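Exopolysaccharide biosynthesis protein (Pantoea stewartii subsp. stewartii DC283, PDB 6TGF) modifies the glycan matrix of the bacterial biofilm, probably as a hydrolase, using a parallel beta-helix fold that resembles a bacteriophage tailspike. Local coordinates at residues B[321-326]-B[349-354]; B[355-360]-B[377-382]. One frame throughout, in Å; residues are numbered along the deposited sequence.

Contact 1 joins the ends of strands 318-324 and 346-350, and contact 2 joins strand 356-366 to the residues leading from strand 373-378 into strand 380-389; together they illustrate how successive rungs of a parallel beta-helix bond to one another. Both combine strand pairing with a corner: contact 1 ends at one, whereas contact 2 runs past one and has four bridges. Both are partly buried, with interior residues on one side and partly exposed ones on the other. Side chains do much of the bonding in contact 1; backbone bonds carry contact 2, with Phe357, Phe358, Leu379 and Lys382 packing around them. Gln356 bridges the contacts by donating to Asn350 O, as does the stacking of Trp326 on Phe357.

Contact 1: residues B[321-326]-B[349-354]; sequences EVSARW and RNTCPG. With EDO (1,2-ethanediol), chain C.
Parallel strand pairing that passes into a side-chain-bonded corner joins 321-326 to 349-354, at the ends of neighbouring strands 318-324 and 346-350 of the beta-helix. Val322 N donates to Arg349 O, and Val322 O accepts from Thr351 N at 3.1 Å, with a weak bond from the Thr351 hydroxyl added. On the partly exposed face, Glu321 and Arg349 run side by side. The guanidinium grips the carboxylate side-on: Arg349 NE reaches Glu321 OE1 almost straight at 3.1 Å, on the syn lone pair, while Arg349 NH2 meets Glu321 OE2 at 2.8 Å. A bend at chi3 (62°) in Arg349 turns this edge toward the acid.

Past the last bridge, the amide of Asn350 takes over from the backbone. Asn350 OD1 accepts from Ala324 N at 3.0 Å, and Asn350 ND2 donates to Ala324 O at 2.8 Å, in both the amide and the carbonyl plane. These paired bonds fix the amide's rotation and satisfy buried polar groups of Ala324. Cys352 CB packs against the same residue, 3.4 Å from Ala324 O. The rung-to-rung pairing is that of a parallel beta-helix, and Asn350 extends it toward the corner in a manner that recalls asparagines at beta-helix turns.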
# COMPACT_ATOMS: atom_id res chain seq x y z
N GLU B 321 18.19 -22.39 -7.81
CA GLU B 321 18.44 -22.97 -6.46
C GLU B 321 19.38 -22.03 -5.70
O GLU B 321 20.61 -22.21 -5.80
CB GLU B 321 19.05 -24.36 -6.58
CG GLU B 321 18.08 -25.42 -7.05
CD GLU B 321 17.14 -25.96 -5.97
OE1 GLU B 321 17.08 -25.36 -4.88
OE2 GLU B 321 16.48 -26.98 -6.24
N VAL B 322 18.82 -21.07 -4.96
CA VAL B 322 19.59 -20.00 -4.25
C VAL B 322 19.65 -20.34 -2.76
O VAL B 322 18.82 -21.13 -2.28
CB VAL B 322 18.98 -18.61 -4.49
CG1 VAL B 322 18.81 -18.32 -5.97
CG2 VAL B 322 17.66 -18.41 -3.76
N SER B 323 20.63 -19.76 -2.06
CA SER B 323 20.81 -19.83 -0.59
C SER B 323 21.36 -18.48 -0.09
O SER B 323 22.59 -18.38 0.11
CB SER B 323 21.71 -20.98 -0.20
OG SER B 323 21.92 -21.01 1.20
N ALA B 324 20.48 -17.49 0.07
CA ALA B 324 20.81 -16.10 0.46
C ALA B 324 19.85 -15.62 1.56
O ALA B 324 18.70 -16.09 1.59
CB ALA B 324 20.74 -15.21 -0.75
N ARG B 325 20.32 -14.71 2.42
CA ARG B 325 19.52 -14.09 3.51
C ARG B 325 18.50 -13.12 2.89
O ARG B 325 17.34 -13.13 3.34
CB ARG B 325 20.42 -13.37 4.52
CG ARG B 325 19.68 -12.78 5.71
CD ARG B 325 20.60 -12.35 6.84
NE ARG B 325 19.91 -11.69 7.94
CZ ARG B 325 19.19 -12.30 8.88
NH1 ARG B 325 19.03 -13.62 8.87
NH2 ARG B 325 18.62 -11.59 9.84
N TRP B 326 18.93 -12.32 1.91
CA TRP B 326 18.08 -11.34 1.18
C TRP B 326 17.91 -11.80 -0.28
O TRP B 326 18.93 -12.09 -0.93
CB TRP B 326 18.68 -9.93 1.26
CG TRP B 326 18.55 -9.31 2.62
CD1 TRP B 326 17.46 -8.68 3.13
CD2 TRP B 326 19.56 -9.25 3.64
NE1 TRP B 326 17.71 -8.23 4.40
CE2 TRP B 326 19.00 -8.57 4.74
CE3 TRP B 326 20.88 -9.71 3.73
CZ2 TRP B 326 19.71 -8.33 5.91
CZ3 TRP B 326 21.59 -9.47 4.89
CH2 TRP B 326 21.00 -8.80 5.97
N ARG B 349 13.80 -21.63 -5.49
CA ARG B 349 13.80 -22.11 -4.09
C ARG B 349 14.99 -21.49 -3.35
O ARG B 349 16.11 -21.56 -3.89
CB ARG B 349 13.90 -23.64 -4.02
CG ARG B 349 14.18 -24.16 -2.61
CD ARG B 349 13.88 -25.63 -2.43
NE ARG B 349 14.71 -26.48 -3.28
CZ ARG B 349 14.58 -27.80 -3.39
NH1 ARG B 349 13.65 -28.44 -2.70
NH2 ARG B 349 15.38 -28.47 -4.20
N ASN B 350 14.74 -20.91 -2.17
CA ASN B 350 15.79 -20.40 -1.25
C ASN B 350 15.90 -21.39 -0.08
O ASN B 350 14.88 -21.64 0.58
CB ASN B 350 15.47 -18.98 -0.78
CG ASN B 350 16.64 -18.29 -0.10
OD1 ASN B 350 17.76 -18.80 -0.10
ND2 ASN B 350 16.38 -17.13 0.48
N THR B 351 17.10 -21.95 0.14
CA THR B 351 17.37 -23.01 1.16
C THR B 351 18.28 -22.47 2.28
O THR B 351 18.67 -23.28 3.14
CB THR B 351 17.98 -24.26 0.51
OG1 THR B 351 19.04 -23.86 -0.36
CG2 THR B 351 16.96 -25.06 -0.27
N CYS B 352 18.59 -21.17 2.27
CA CYS B 352 19.40 -20.50 3.33
C CYS B 352 18.67 -20.62 4.67
O CYS B 352 17.58 -20.09 4.82
CB CYS B 352 19.64 -19.03 3.01
SG CYS B 352 20.57 -18.16 4.29
N PRO B 353 19.25 -21.33 5.67
CA PRO B 353 18.63 -21.45 6.98
C PRO B 353 19.00 -20.30 7.92
O PRO B 353 19.97 -19.60 7.64
CB PRO B 353 19.21 -22.78 7.48
CG PRO B 353 20.63 -22.76 6.93
CD PRO B 353 20.53 -22.05 5.60
N GLY B 354 18.25 -20.13 9.01
CA GLY B 354 18.49 -19.11 10.04
C GLY B 354 18.07 -17.72 9.59
O GLY B 354 18.81 -16.76 9.86
C1 EDO C . 20.25 -7.62 9.97
O1 EDO C . 19.26 -8.45 9.40
C2 EDO C . 21.04 -6.88 8.96
O2 EDO C . 21.55 -5.63 9.41

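Contact 2: residues B[355-360]-B[377-382]. With EDO (1,2-ethanediol), chain L.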
# COMPACT_ATOMS: atom_id res chain seq x y z
N GLY B 355 16.92 -17.62 8.91
CA GLY B 355 16.27 -16.35 8.54
C GLY B 355 16.41 -16.04 7.06
O GLY B 355 17.56 -15.96 6.58
N GLN B 356 15.28 -15.88 6.37
CA GLN B 356 15.20 -15.45 4.94
C GLN B 356 14.33 -14.20 4.83
O GLN B 356 13.25 -14.17 5.46
CB GLN B 356 14.63 -16.57 4.07
CG GLN B 356 15.65 -17.63 3.70
CD GLN B 356 15.07 -18.71 2.81
OE1 GLN B 356 13.99 -18.56 2.24
NE2 GLN B 356 15.79 -19.82 2.70
N PHE B 357 14.80 -13.21 4.07
CA PHE B 357 14.04 -12.01 3.63
C PHE B 357 13.72 -12.19 2.14
O PHE B 357 14.62 -12.64 1.39
CB PHE B 357 14.84 -10.73 3.88
CG PHE B 357 15.03 -10.38 5.33
CD1 PHE B 357 14.09 -9.62 6.00
CD2 PHE B 357 16.16 -10.78 6.02
CE1 PHE B 357 14.26 -9.29 7.34
CE2 PHE B 357 16.33 -10.45 7.36
CZ PHE B 357 15.38 -9.70 8.01
N PHE B 358 12.49 -11.87 1.72
CA PHE B 358 12.02 -12.03 0.32
C PHE B 358 11.17 -10.83 -0.09
O PHE B 358 10.23 -10.46 0.65
CB PHE B 358 11.25 -13.34 0.15
CG PHE B 358 10.89 -13.66 -1.28
CD1 PHE B 358 9.69 -13.23 -1.82
CD2 PHE B 358 11.76 -14.37 -2.09
CE1 PHE B 358 9.36 -13.52 -3.14
CE2 PHE B 358 11.43 -14.67 -3.40
CZ PHE B 358 10.23 -14.24 -3.93
N ARG B 359 11.49 -10.24 -1.25
CA ARG B 359 10.67 -9.21 -1.95
C ARG B 359 10.38 -9.70 -3.37
O ARG B 359 11.35 -9.96 -4.11
CB ARG B 359 11.39 -7.86 -1.94
CG ARG B 359 11.33 -7.14 -0.60
CD ARG B 359 11.96 -5.77 -0.64
NE ARG B 359 11.22 -4.85 -1.49
CZ ARG B 359 10.10 -4.22 -1.15
NH1 ARG B 359 9.56 -4.40 0.05
NH2 ARG B 359 9.52 -3.40 -2.01
N GLY B 360 9.10 -9.84 -3.71
CA GLY B 360 8.60 -10.19 -5.05
C GLY B 360 7.66 -9.12 -5.58
O GLY B 360 6.81 -8.65 -4.80
N ASP B 377 12.20 -20.58 6.70
CA ASP B 377 12.46 -19.76 7.91
C ASP B 377 12.33 -18.27 7.56
O ASP B 377 13.26 -17.50 7.87
CB ASP B 377 13.83 -20.08 8.51
CG ASP B 377 14.00 -21.53 8.94
OD1 ASP B 377 12.98 -22.16 9.29
OD2 ASP B 377 15.15 -22.01 8.93
N THR B 378 11.22 -17.90 6.93
CA THR B 378 10.94 -16.52 6.46
C THR B 378 10.84 -15.58 7.66
O THR B 378 10.09 -15.90 8.61
CB THR B 378 9.66 -16.48 5.60
OG1 THR B 378 9.87 -17.33 4.48
CG2 THR B 378 9.30 -15.09 5.14
N LEU B 379 11.57 -14.46 7.62
CA LEU B 379 11.51 -13.37 8.63
C LEU B 379 10.64 -12.22 8.11
O LEU B 379 10.06 -11.50 8.95
CB LEU B 379 12.93 -12.89 8.94
CG LEU B 379 13.80 -13.86 9.74
CD1 LEU B 379 15.21 -13.32 9.87
CD2 LEU B 379 13.20 -14.13 11.11
N ASP B 380 10.58 -12.04 6.79
CA ASP B 380 9.79 -10.98 6.11
C ASP B 380 9.66 -11.34 4.63
O ASP B 380 10.70 -11.55 3.98
CB ASP B 380 10.45 -9.61 6.30
CG ASP B 380 9.63 -8.44 5.78
OD1 ASP B 380 8.59 -8.13 6.40
OD2 ASP B 380 10.03 -7.85 4.75
N CYS B 381 8.42 -11.44 4.12
CA CYS B 381 8.11 -11.81 2.72
C CYS B 381 7.04 -10.86 2.16
O CYS B 381 5.90 -10.90 2.65
CB CYS B 381 7.62 -13.25 2.63
SG CYS B 381 7.22 -13.80 0.95
N LYS B 382 7.42 -10.03 1.18
CA LYS B 382 6.50 -9.13 0.44
C LYS B 382 6.42 -9.61 -1.01
O LYS B 382 7.44 -9.55 -1.71
CB LYS B 382 6.99 -7.67 0.53
CG LYS B 382 6.40 -6.88 1.69
CD LYS B 382 7.41 -6.01 2.42
CE LYS B 382 6.88 -5.51 3.74
NZ LYS B 382 7.97 -5.08 4.64
C1 EDO L . 12.21 -8.62 11.28
O1 EDO L . 11.32 -8.00 10.37
C2 EDO L . 11.53 -9.57 12.19
O2 EDO L . 10.68 -10.49 11.53
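Gly355 opens the pairing, with the Leu379 methyl packed directly on it, Gly355 CA lying 3.5 Å from Leu379 CD1 where the glycine backbone has a positive phi. At Gln356 the backbone N donates to Asp377 O from above the carbonyl plane, and Gln356 O receives a nearly straight bond from Leu379 N at 2.8 Å. The Gln356 amide ties two rungs together: NE2 donates to Cys352 O and Asn350 O, and OE1 accepts from Leu376 N.

Between Gln356 and Phe357 the register slips by one residue, a beta bulge that absorbs Leu379 where 377-382 turns its corner. Leu379 CB sits over one face of the Phe357 ring, 4.3 Å from the centroid, in a CH-pi contact. Asp380 CB touches the same ring from an oblique direction, 3.7 Å from Phe357 CD1. Trp326 stacks on this ring, and Tyr304 of the second subunit packs against it.

Phe358 points to the interior. With CG anti to the backbone N (chi1 -173°), Phe358 CD1 comes to 3.8 Å from Cys381 SG, an oblique sulfur-aromatic contact. Phe358 N and O bond to Asp380 O and Lys382 N. Next, Arg359 lies alongside Lys382, with Arg359 NH1 3.6 Å from Lys382 CD. A weak salt bridge from Lys382 NZ to Asp380 OD2 probably eases the proximity of the two cations. Gly360 N, donating to Lys382 O, carries the ladder on toward Asp384. The chemistry thus divides by face: the interior pairs Phe358-Cys381 packing with the buried, hydrogen-bonded amide of Gln356, while Phe357, Arg359 and Lys382 meet the second subunit.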